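Local coordinates for protein pelota homolog (Archaeoglobus fulgidus, PDB 3OBY) that probably recognises stalled ribosomes and helps release them, and may cleave the stalled mRNA with the endonuclease activity assigned to its Sm-fold N-terminal domain, at residues L28-T41 with K103-Q115. Residues are numbered along the deposited sequence; the frame is centred on the assembly and turned at random.
Sequences LRFIIEKGDVVFAT and KELSIIKKWKPEQ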
ATOM      1  N   LEU A  28      -3.120  -5.394  11.646  1.00 11.60           N
ATOM      2  CA  LEU A  28      -2.736  -4.681  12.862  1.00  7.88           C
ATOM      3  C   LEU A  28      -3.763  -4.875  13.972  1.00 12.55           C
ATOM      4  O   LEU A  28      -3.408  -4.959  15.148  1.00 16.41           O
ATOM      5  CB  LEU A  28      -2.579  -3.188  12.571  1.00 13.10           C
ATOM      6  CG  LEU A  28      -1.398  -2.731  11.711  1.00 10.94           C
ATOM      7  CD1 LEU A  28      -1.596  -1.286  11.289  1.00  8.57           C
ATOM      8  CD2 LEU A  28      -0.098  -2.889  12.493  1.00  7.14           C
ATOM      9  N   ARG A  29      -5.038  -4.945  13.586  1.00 11.39           N
ATOM     10  CA  ARG A  29      -6.138  -5.140  14.527  1.00  7.68           C
ATOM     11  C   ARG A  29      -5.993  -6.438  15.323  1.00 12.05           C
ATOM     12  O   ARG A  29      -6.434  -6.525  16.465  1.00 15.94           O
ATOM     13  CB  ARG A  29      -7.473  -5.131  13.774  1.00 11.09           C
ATOM     14  CG  ARG A  29      -8.709  -5.308  14.647  1.00 12.14           C
ATOM     15  CD  ARG A  29      -8.958  -6.760  14.980  1.00  1.00           C
ATOM     16  NE  ARG A  29     -10.090  -6.940  15.892  1.00 26.72           N
ATOM     17  CZ  ARG A  29     -10.004  -7.059  17.218  1.00 13.08           C
ATOM     18  NH1 ARG A  29      -8.830  -7.015  17.824  1.00 20.61           N
ATOM     19  NH2 ARG A  29     -11.104  -7.248  17.938  1.00 16.69           N
ATOM     20  N   PHE A  30      -5.373  -7.449  14.726  1.00 16.09           N
ATOM     21  CA  PHE A  30      -5.189  -8.710  15.424  1.00 15.95           C
ATOM     22  C   PHE A  30      -3.772  -8.826  15.968  1.00 20.46           C
ATOM     23  O   PHE A  30      -3.482  -9.687  16.800  1.00 22.83           O
ATOM     24  CB  PHE A  30      -5.548  -9.873  14.498  1.00  7.86           C
ATOM     25  CG  PHE A  30      -7.007  -9.928  14.152  1.00  5.06           C
ATOM     26  CD1 PHE A  30      -7.946 -10.288  15.118  1.00  1.98           C
ATOM     27  CD2 PHE A  30      -7.458  -9.528  12.891  1.00  9.30           C
ATOM     28  CE1 PHE A  30      -9.317 -10.249  14.834  1.00  1.00           C
ATOM     29  CE2 PHE A  30      -8.825  -9.486  12.596  1.00 15.21           C
ATOM     30  CZ  PHE A  30      -9.756  -9.842  13.573  1.00 17.75           C
ATOM     31  N   ILE A  31      -2.893  -7.941  15.506  1.00 19.44           N
ATOM     32  CA  ILE A  31      -1.513  -7.916  15.986  1.00 25.13           C
ATOM     33  C   ILE A  31      -1.519  -7.190  17.335  1.00 16.62           C
ATOM     34  O   ILE A  31      -0.978  -7.685  18.322  1.00 14.72           O
ATOM     35  CB  ILE A  31      -0.575  -7.165  15.003  1.00 30.82           C
ATOM     36  CG1 ILE A  31      -0.367  -7.983  13.727  1.00 18.89           C
ATOM     37  CG2 ILE A  31       0.752  -6.889  15.665  1.00 22.97           C
ATOM     38  CD1 ILE A  31       0.127  -9.389  13.975  1.00 55.77           C
ATOM     39  N   ILE A  32      -2.142  -6.015  17.369  1.00 12.87           N
ATOM     40  CA  ILE A  32      -2.245  -5.237  18.603  1.00 15.74           C
ATOM     41  C   ILE A  32      -3.167  -5.991  19.559  1.00 13.62           C
ATOM     42  O   ILE A  32      -4.271  -6.382  19.188  1.00 17.87           O
ATOM     43  CB  ILE A  32      -2.860  -3.867  18.343  1.00  9.10           C
ATOM     44  CG1 ILE A  32      -1.952  -3.057  17.427  1.00  7.17           C
ATOM     45  CG2 ILE A  32      -3.091  -3.150  19.658  1.00 16.40           C
ATOM     46  CD1 ILE A  32      -2.637  -1.846  16.839  1.00  1.00           C
ATOM     47  N   GLU A  33      -2.720  -6.186  20.791  1.00  4.13           N
ATOM     48  CA  GLU A  33      -3.508  -6.926  21.761  1.00  9.03           C
ATOM     49  C   GLU A  33      -3.739  -6.194  23.076  1.00 16.48           C
ATOM     50  O   GLU A  33      -3.010  -5.262  23.430  1.00 25.38           O
ATOM     51  CB  GLU A  33      -2.823  -8.259  22.039  1.00  6.26           C
ATOM     52  CG  GLU A  33      -2.689  -9.150  20.811  1.00 21.65           C
ATOM     53  CD  GLU A  33      -1.891 -10.410  21.087  1.00 14.12           C
ATOM     54  OE1 GLU A  33      -0.647 -10.363  21.006  1.00 19.92           O
ATOM     55  OE2 GLU A  33      -2.511 -11.446  21.397  1.00  9.83           O
ATOM     56  N   LYS A  34      -4.773  -6.615  23.796  1.00  8.30           N
ATOM     57  CA  LYS A  34      -5.070  -6.016  25.085  1.00 19.03           C
ATOM     58  C   LYS A  34      -3.881  -6.357  25.949  1.00 22.95           C
ATOM     59  O   LYS A  34      -3.557  -7.533  26.120  1.00 14.93           O
ATOM     60  CB  LYS A  34      -6.343  -6.612  25.689  1.00 22.69           C
ATOM     61  CG  LYS A  34      -7.632  -6.124  25.028  1.00 26.13           C
ATOM     62  CD  LYS A  34      -8.861  -6.858  25.554  1.00 19.67           C
ATOM     63  CE  LYS A  34      -8.799  -8.348  25.245  1.00 31.73           C
ATOM     64  NZ  LYS A  34     -10.004  -9.084  25.707  1.00 30.26           N
ATOM     65  N   GLY A  35      -3.223  -5.325  26.468  1.00 26.19           N
ATOM     66  CA  GLY A  35      -2.062  -5.532  27.307  1.00 16.97           C
ATOM     67  C   GLY A  35      -0.851  -4.847  26.718  1.00 20.17           C
ATOM     68  O   GLY A  35       0.052  -4.444  27.449  1.00 23.79           O
ATOM     69  N   ASP A  36      -0.828  -4.707  25.395  1.00 16.93           N
ATOM     70  CA  ASP A  36       0.297  -4.054  24.733  1.00  9.72           C
ATOM     71  C   ASP A  36       0.281  -2.560  25.021  1.00 10.51           C
ATOM     72  O   ASP A  36      -0.561  -2.063  25.761  1.00 13.34           O
ATOM     73  CB  ASP A  36       0.243  -4.260  23.210  1.00  9.65           C
ATOM     74  CG  ASP A  36       0.305  -5.725  22.802  1.00 21.44           C
ATOM     75  OD1 ASP A  36       0.856  -6.545  23.572  1.00 14.80           O
ATOM     76  OD2 ASP A  36      -0.183  -6.052  21.697  1.00  7.96           O
ATOM     77  N   VAL A  37       1.231  -1.846  24.439  1.00 11.64           N
ATOM     78  CA  VAL A  37       1.287  -0.404  24.599  1.00 13.36           C
ATOM     79  C   VAL A  37       1.407   0.184  23.202  1.00  9.70           C
ATOM     80  O   VAL A  37       2.265  -0.215  22.424  1.00 21.54           O
ATOM     81  CB  VAL A  37       2.492   0.046  25.460  1.00 20.33           C
ATOM     82  CG1 VAL A  37       2.584   1.578  25.465  1.00  7.55           C
ATOM     83  CG2 VAL A  37       2.336  -0.470  26.888  1.00  1.00           C
ATOM     84  N   VAL A  38       0.530   1.130  22.894  1.00 15.74           N
ATOM     85  CA  VAL A  38       0.503   1.775  21.590  1.00 13.27           C
ATOM     86  C   VAL A  38       0.694   3.289  21.679  1.00 17.58           C
ATOM     87  O   VAL A  38       0.031   3.964  22.471  1.00 24.44           O
ATOM     88  CB  VAL A  38      -0.846   1.490  20.877  1.00  6.19           C
ATOM     89  CG1 VAL A  38      -0.884   2.161  19.518  1.00  1.00           C
ATOM     90  CG2 VAL A  38      -1.051  -0.014  20.753  1.00  6.50           C
ATOM     91  N   PHE A  39       1.606   3.809  20.861  1.00 12.17           N
ATOM     92  CA  PHE A  39       1.882   5.243  20.801  1.00 25.23           C
ATOM     93  C   PHE A  39       1.433   5.783  19.451  1.00 26.74           C
ATOM     94  O   PHE A  39       1.728   5.197  18.414  1.00 29.59           O
ATOM     95  CB  PHE A  39       3.378   5.514  20.956  1.00 31.48           C
ATOM     96  CG  PHE A  39       3.835   5.636  22.374  1.00 33.60           C
ATOM     97  CD1 PHE A  39       3.869   6.879  23.001  1.00 20.40           C
ATOM     98  CD2 PHE A  39       4.244   4.508  23.084  1.00 43.32           C
ATOM     99  CE1 PHE A  39       4.308   6.999  24.315  1.00 30.24           C
ATOM    100  CE2 PHE A  39       4.686   4.613  24.402  1.00 46.13           C
ATOM    101  CZ  PHE A  39       4.718   5.864  25.020  1.00 41.21           C
ATOM    102  N   ALA A  40       0.726   6.906  19.471  1.00 28.82           N
ATOM    103  CA  ALA A  40       0.243   7.537  18.248  1.00 27.11           C
ATOM    104  C   ALA A  40      -0.094   8.978  18.565  1.00 24.27           C
ATOM    105  O   ALA A  40      -0.354   9.306  19.723  1.00 31.73           O
ATOM    106  CB  ALA A  40      -1.005   6.821  17.744  1.00 22.99           C
ATOM    107  N   THR A  41      -0.079   9.843  17.556  1.00 26.29           N
ATOM    108  CA  THR A  41      -0.432  11.243  17.791  1.00 47.96           C
ATOM    109  C   THR A  41      -1.961  11.362  17.766  1.00 52.29           C
ATOM    110  O   THR A  41      -2.651  10.734  16.949  1.00 49.46           O
ATOM    111  CB  THR A  41       0.210  12.175  16.752  1.00 36.49           C
ATOM    112  OG1 THR A  41      -0.414  12.004  15.480  1.00 48.44           O
ATOM    113  CG2 THR A  41       1.662  11.828  16.611  1.00 39.81           C
ATOM    114  N   LYS A 103      -1.319   6.401   8.693  1.00 23.58           N
ATOM    115  CA  LYS A 103      -0.968   6.966   9.989  1.00 25.28           C
ATOM    116  C   LYS A 103       0.062   6.125  10.712  1.00 28.96           C
ATOM    117  O   LYS A 103      -0.015   4.896  10.729  1.00 29.25           O
ATOM    118  CB  LYS A 103      -2.195   7.106  10.880  1.00 25.29           C
ATOM    119  CG  LYS A 103      -1.872   7.698  12.243  1.00  9.75           C
ATOM    120  CD  LYS A 103      -3.124   7.864  13.075  1.00 28.14           C
ATOM    121  CE  LYS A 103      -2.898   8.790  14.251  1.00 28.43           C
ATOM    122  NZ  LYS A 103      -4.197   9.104  14.910  1.00 27.78           N
ATOM    123  N   GLU A 104       1.020   6.801  11.330  1.00 23.32           N
ATOM    124  CA  GLU A 104       2.070   6.117  12.053  1.00 18.50           C
ATOM    125  C   GLU A 104       1.642   5.751  13.467  1.00 18.27           C
ATOM    126  O   GLU A 104       0.848   6.444  14.093  1.00 22.39           O
ATOM    127  CB  GLU A 104       3.312   6.999  12.118  1.00 21.00           C
ATOM    128  CG  GLU A 104       4.532   6.295  12.678  1.00 43.60           C
ATOM    129  CD  GLU A 104       5.637   7.260  13.033  1.00 50.93           C
ATOM    130  OE1 GLU A 104       5.487   7.969  14.048  1.00 60.64           O
ATOM    131  OE2 GLU A 104       6.646   7.315  12.298  1.00 58.19           O
ATOM    132  N   LEU A 105       2.174   4.643  13.960  1.00  8.48           N
ATOM    133  CA  LEU A 105       1.896   4.190  15.305  1.00  8.16           C
ATOM    134  C   LEU A 105       3.026   3.261  15.743  1.00 18.63           C
ATOM    135  O   LEU A 105       3.699   2.650  14.910  1.00 12.89           O
ATOM    136  CB  LEU A 105       0.564   3.444  15.383  1.00  8.57           C
ATOM    137  CG  LEU A 105       0.491   2.063  14.742  1.00  3.03           C
ATOM    138  CD1 LEU A 105      -0.467   1.196  15.534  1.00  9.99           C
ATOM    139  CD2 LEU A 105       0.067   2.195  13.292  1.00  1.00           C
ATOM    140  N   SER A 106       3.229   3.176  17.055  1.00 15.37           N
ATOM    141  CA  SER A 106       4.255   2.333  17.643  1.00 12.17           C
ATOM    142  C   SER A 106       3.601   1.314  18.561  1.00 19.87           C
ATOM    143  O   SER A 106       2.788   1.662  19.421  1.00 16.32           O
ATOM    144  CB  SER A 106       5.244   3.176  18.454  1.00  4.32           C
ATOM    145  OG  SER A 106       6.049   3.976  17.612  1.00 37.29           O
ATOM    146  N   ILE A 107       3.960   0.053  18.362  1.00 19.58           N
ATOM    147  CA  ILE A 107       3.443  -1.037  19.171  1.00 15.96           C
ATOM    148  C   ILE A 107       4.634  -1.525  19.992  1.00 17.99           C
ATOM    149  O   ILE A 107       5.703  -1.789  19.451  1.00 16.88           O
ATOM    150  CB  ILE A 107       2.908  -2.187  18.281  1.00  1.00           C
ATOM    151  CG1 ILE A 107       1.717  -1.700  17.470  1.00  6.88           C
ATOM    152  CG2 ILE A 107       2.498  -3.379  19.123  1.00  1.00           C
ATOM    153  CD1 ILE A 107       1.264  -2.691  16.418  1.00  1.00           C
ATOM    154  N   ILE A 108       4.444  -1.616  21.303  1.00 21.16           N
ATOM    155  CA  ILE A 108       5.486  -2.070  22.206  1.00 23.03           C
ATOM    156  C   ILE A 108       4.930  -3.254  22.974  1.00 23.57           C
ATOM    157  O   ILE A 108       3.948  -3.112  23.698  1.00 25.30           O
ATOM    158  CB  ILE A 108       5.877  -0.964  23.195  1.00 25.53           C
ATOM    159  CG1 ILE A 108       6.268   0.293  22.416  1.00 31.58           C
ATOM    160  CG2 ILE A 108       7.032  -1.429  24.069  1.00  8.30           C
ATOM    161  CD1 ILE A 108       6.620   1.481  23.291  1.00 33.82           C
ATOM    162  N   LYS A 109       5.562  -4.413  22.800  1.00 22.59           N
ATOM    163  CA  LYS A 109       5.132  -5.649  23.451  1.00 20.49           C
ATOM    164  C   LYS A 109       6.201  -6.711  23.262  1.00 23.91           C
ATOM    165  O   LYS A 109       7.292  -6.450  22.740  1.00 19.26           O
ATOM    166  CB  LYS A 109       3.847  -6.164  22.791  1.00 10.57           C
ATOM    167  CG  LYS A 109       4.050  -6.476  21.299  1.00 14.99           C
ATOM    168  CD  LYS A 109       2.754  -6.751  20.542  1.00 21.75           C
ATOM    169  CE  LYS A 109       2.055  -8.005  21.050  1.00 19.02           C
ATOM    170  NZ  LYS A 109       0.773  -8.277  20.339  1.00  6.85           N
ATOM    171  N   LYS A 110       5.863  -7.917  23.697  1.00 18.95           N
ATOM    172  CA  LYS A 110       6.729  -9.064  23.524  1.00 24.35           C
ATOM    173  C   LYS A 110       6.094  -9.642  22.265  1.00 26.68           C
ATOM    174  O   LYS A 110       4.899  -9.933  22.249  1.00 26.04           O
ATOM    175  CB  LYS A 110       6.596 -10.040  24.705  1.00 22.27           C
ATOM    176  CG  LYS A 110       5.259 -10.789  24.796  1.00 56.85           C
ATOM    177  CD  LYS A 110       5.164 -11.615  26.078  1.00 66.61           C
ATOM    178  CE  LYS A 110       3.920 -12.499  26.111  1.00 64.05           C
ATOM    179  NZ  LYS A 110       3.955 -13.575  25.078  1.00 62.64           N
ATOM    180  N   TRP A 111       6.874  -9.780  21.203  1.00 28.60           N
ATOM    181  CA  TRP A 111       6.337 -10.294  19.952  1.00 21.32           C
ATOM    182  C   TRP A 111       6.392 -11.805  19.761  1.00 25.63           C
ATOM    183  O   TRP A 111       7.381 -12.463  20.094  1.00 22.64           O
ATOM    184  CB  TRP A 111       7.042  -9.610  18.784  1.00 27.22           C
ATOM    185  CG  TRP A 111       6.879  -8.128  18.808  1.00 27.12           C
ATOM    186  CD1 TRP A 111       7.500  -7.250  19.644  1.00 21.93           C
ATOM    187  CD2 TRP A 111       6.003  -7.350  17.983  1.00 27.06           C
ATOM    188  NE1 TRP A 111       7.064  -5.972  19.394  1.00 36.54           N
ATOM    189  CE2 TRP A 111       6.139  -6.005  18.383  1.00 24.43           C
ATOM    190  CE3 TRP A 111       5.105  -7.662  16.951  1.00 13.47           C
ATOM    191  CZ2 TRP A 111       5.419  -4.965  17.779  1.00 31.97           C
ATOM    192  CZ3 TRP A 111       4.390  -6.628  16.351  1.00 21.27           C
ATOM    193  CH2 TRP A 111       4.549  -5.296  16.773  1.00  7.19           C
ATOM    194  N   LYS A 112       5.308 -12.354  19.222  1.00 31.92           N
ATOM    195  CA  LYS A 112       5.237 -13.784  18.944  1.00 39.50           C
ATOM    196  C   LYS A 112       5.677 -13.949  17.496  1.00 33.44           C
ATOM    197  O   LYS A 112       5.497 -13.046  16.678  1.00 32.24           O
ATOM    198  CB  LYS A 112       3.807 -14.298  19.104  1.00 49.35           C
ATOM    199  CG  LYS A 112       3.156 -13.930  20.419  1.00 61.90           C
ATOM    200  CD  LYS A 112       1.707 -14.369  20.456  1.00 69.58           C
ATOM    201  CE  LYS A 112       0.954 -13.569  21.494  1.00 80.24           C
ATOM    202  NZ  LYS A 112       1.097 -12.120  21.195  1.00 87.92           N
ATOM    203  N   PRO A 113       6.264 -15.102  17.159  1.00 35.22           N
ATOM    204  CA  PRO A 113       6.719 -15.334  15.783  1.00 35.44           C
ATOM    205  C   PRO A 113       5.639 -15.093  14.717  1.00 36.34           C
ATOM    206  O   PRO A 113       5.927 -14.518  13.665  1.00 34.94           O
ATOM    207  CB  PRO A 113       7.202 -16.785  15.823  1.00 33.89           C
ATOM    208  CG  PRO A 113       7.690 -16.939  17.241  1.00 29.36           C
ATOM    209  CD  PRO A 113       6.596 -16.245  18.028  1.00 39.03           C
ATOM    210  N   GLU A 114       4.402 -15.514  14.989  1.00 35.04           N
ATOM    211  CA  GLU A 114       3.313 -15.337  14.023  1.00 33.28           C
ATOM    212  C   GLU A 114       3.171 -13.890  13.558  1.00 33.10           C
ATOM    213  O   GLU A 114       3.059 -13.615  12.363  1.00 30.26           O
ATOM    214  CB  GLU A 114       1.967 -15.778  14.607  1.00 30.27           C
ATOM    215  CG  GLU A 114       1.890 -17.202  15.137  1.00 64.15           C
ATOM    216  CD  GLU A 114       2.207 -17.291  16.620  1.00 78.05           C
ATOM    217  OE1 GLU A 114       3.406 -17.249  16.985  1.00 69.10           O
ATOM    218  OE2 GLU A 114       1.248 -17.394  17.419  1.00 71.89           O
ATOM    219  N   GLN A 115       3.165 -12.976  14.523  1.00 29.46           N
ATOM    220  CA  GLN A 115       3.012 -11.552  14.259  1.00 14.91           C
ATOM    221  C   GLN A 115       4.213 -10.993  13.504  1.00 17.18           C
ATOM    222  O   GLN A 115       4.078 -10.197  12.567  1.00  7.62           O
ATOM    223  CB  GLN A 115       2.821 -10.819  15.589  1.00 25.16           C
ATOM    224  CG  GLN A 115       1.764 -11.477  16.472  1.00 31.31           C
ATOM    225  CD  GLN A 115       1.765 -10.978  17.906  1.00 34.82           C
ATOM    226  OE1 GLN A 115       2.813 -10.883  18.548  1.00 37.99           O
ATOM    227  NE2 GLN A 115       0.583 -10.678  18.422  1.00 33.17           N
TER
HETATM  228  O   HOH W   1      -1.926 -11.640  17.126  1.00 29.59           O
HETATM  229  O   HOH W   2       0.759   8.913  14.829  1.00 29.03           O
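Lys103 opens the contact by stretching its fully extended chain to Thr41, where NZ meets the carbonyl O at 3.0 Å, almost in line with the C=O bond. A water linking Thr41 N to Glu104 O continues the join where direct strand pairing has ended. Strand 105-108 then runs antiparallel to strand 37-40 in the Sm-fold sheet, whose strand 14-18 flanks it on its other edge. Ser106 and Phe39 form one hydrogen-bonded pair, Ile108 and Val37 the next, with Ile107 and Val38 as the non-hydrogen-bonded pair between them.

Ile107 and Val38 share the face under helix 22-31, where Leu105 CD1 meets Val38 CG1. Ile107 CD1 packs against Leu28 CD2 of the helix and Ile32 CG1 just after it; Leu105 CD1 meets Ile32 CD1 tip to tip. The flexible delta methyls of Ile and Leu fill this buried layer. On the other face Ser106, whose OG bonds Glu14, lies beside Phe39, and Ile108 CD1 touches Phe39 CE2 (3.8 Å).

At Lys109 the chain turns a corner. With CG between backbone N and carbonyl carbon (chi1 61°) and a bend at chi3, lysine's long chain carries Lys109 NZ to Ile31 O (2.7 Å). Lys109 NZ also binds Glu33 OE1 on its anti lone pair (2.6 Å). It meets Asp36 OD2 on the syn side, somewhat out of the carboxylate plane; Glu33 N reaches that OD2 from the opposite face. Trp111 CZ3 packs on Ile31 CG2. Lys112 NZ forms a salt bridge to Glu33 OE1, modelled too short to read closely. Gln115, able to donate and accept, takes Lys112 N on OE1 and gives NE2 to Glu33 OE1 from above the carboxylate plane. Glu33 and Asp36 would largely offset the charge of buried Lys109, pinning the turn after helix 22-31 to the corner before helix 113-123.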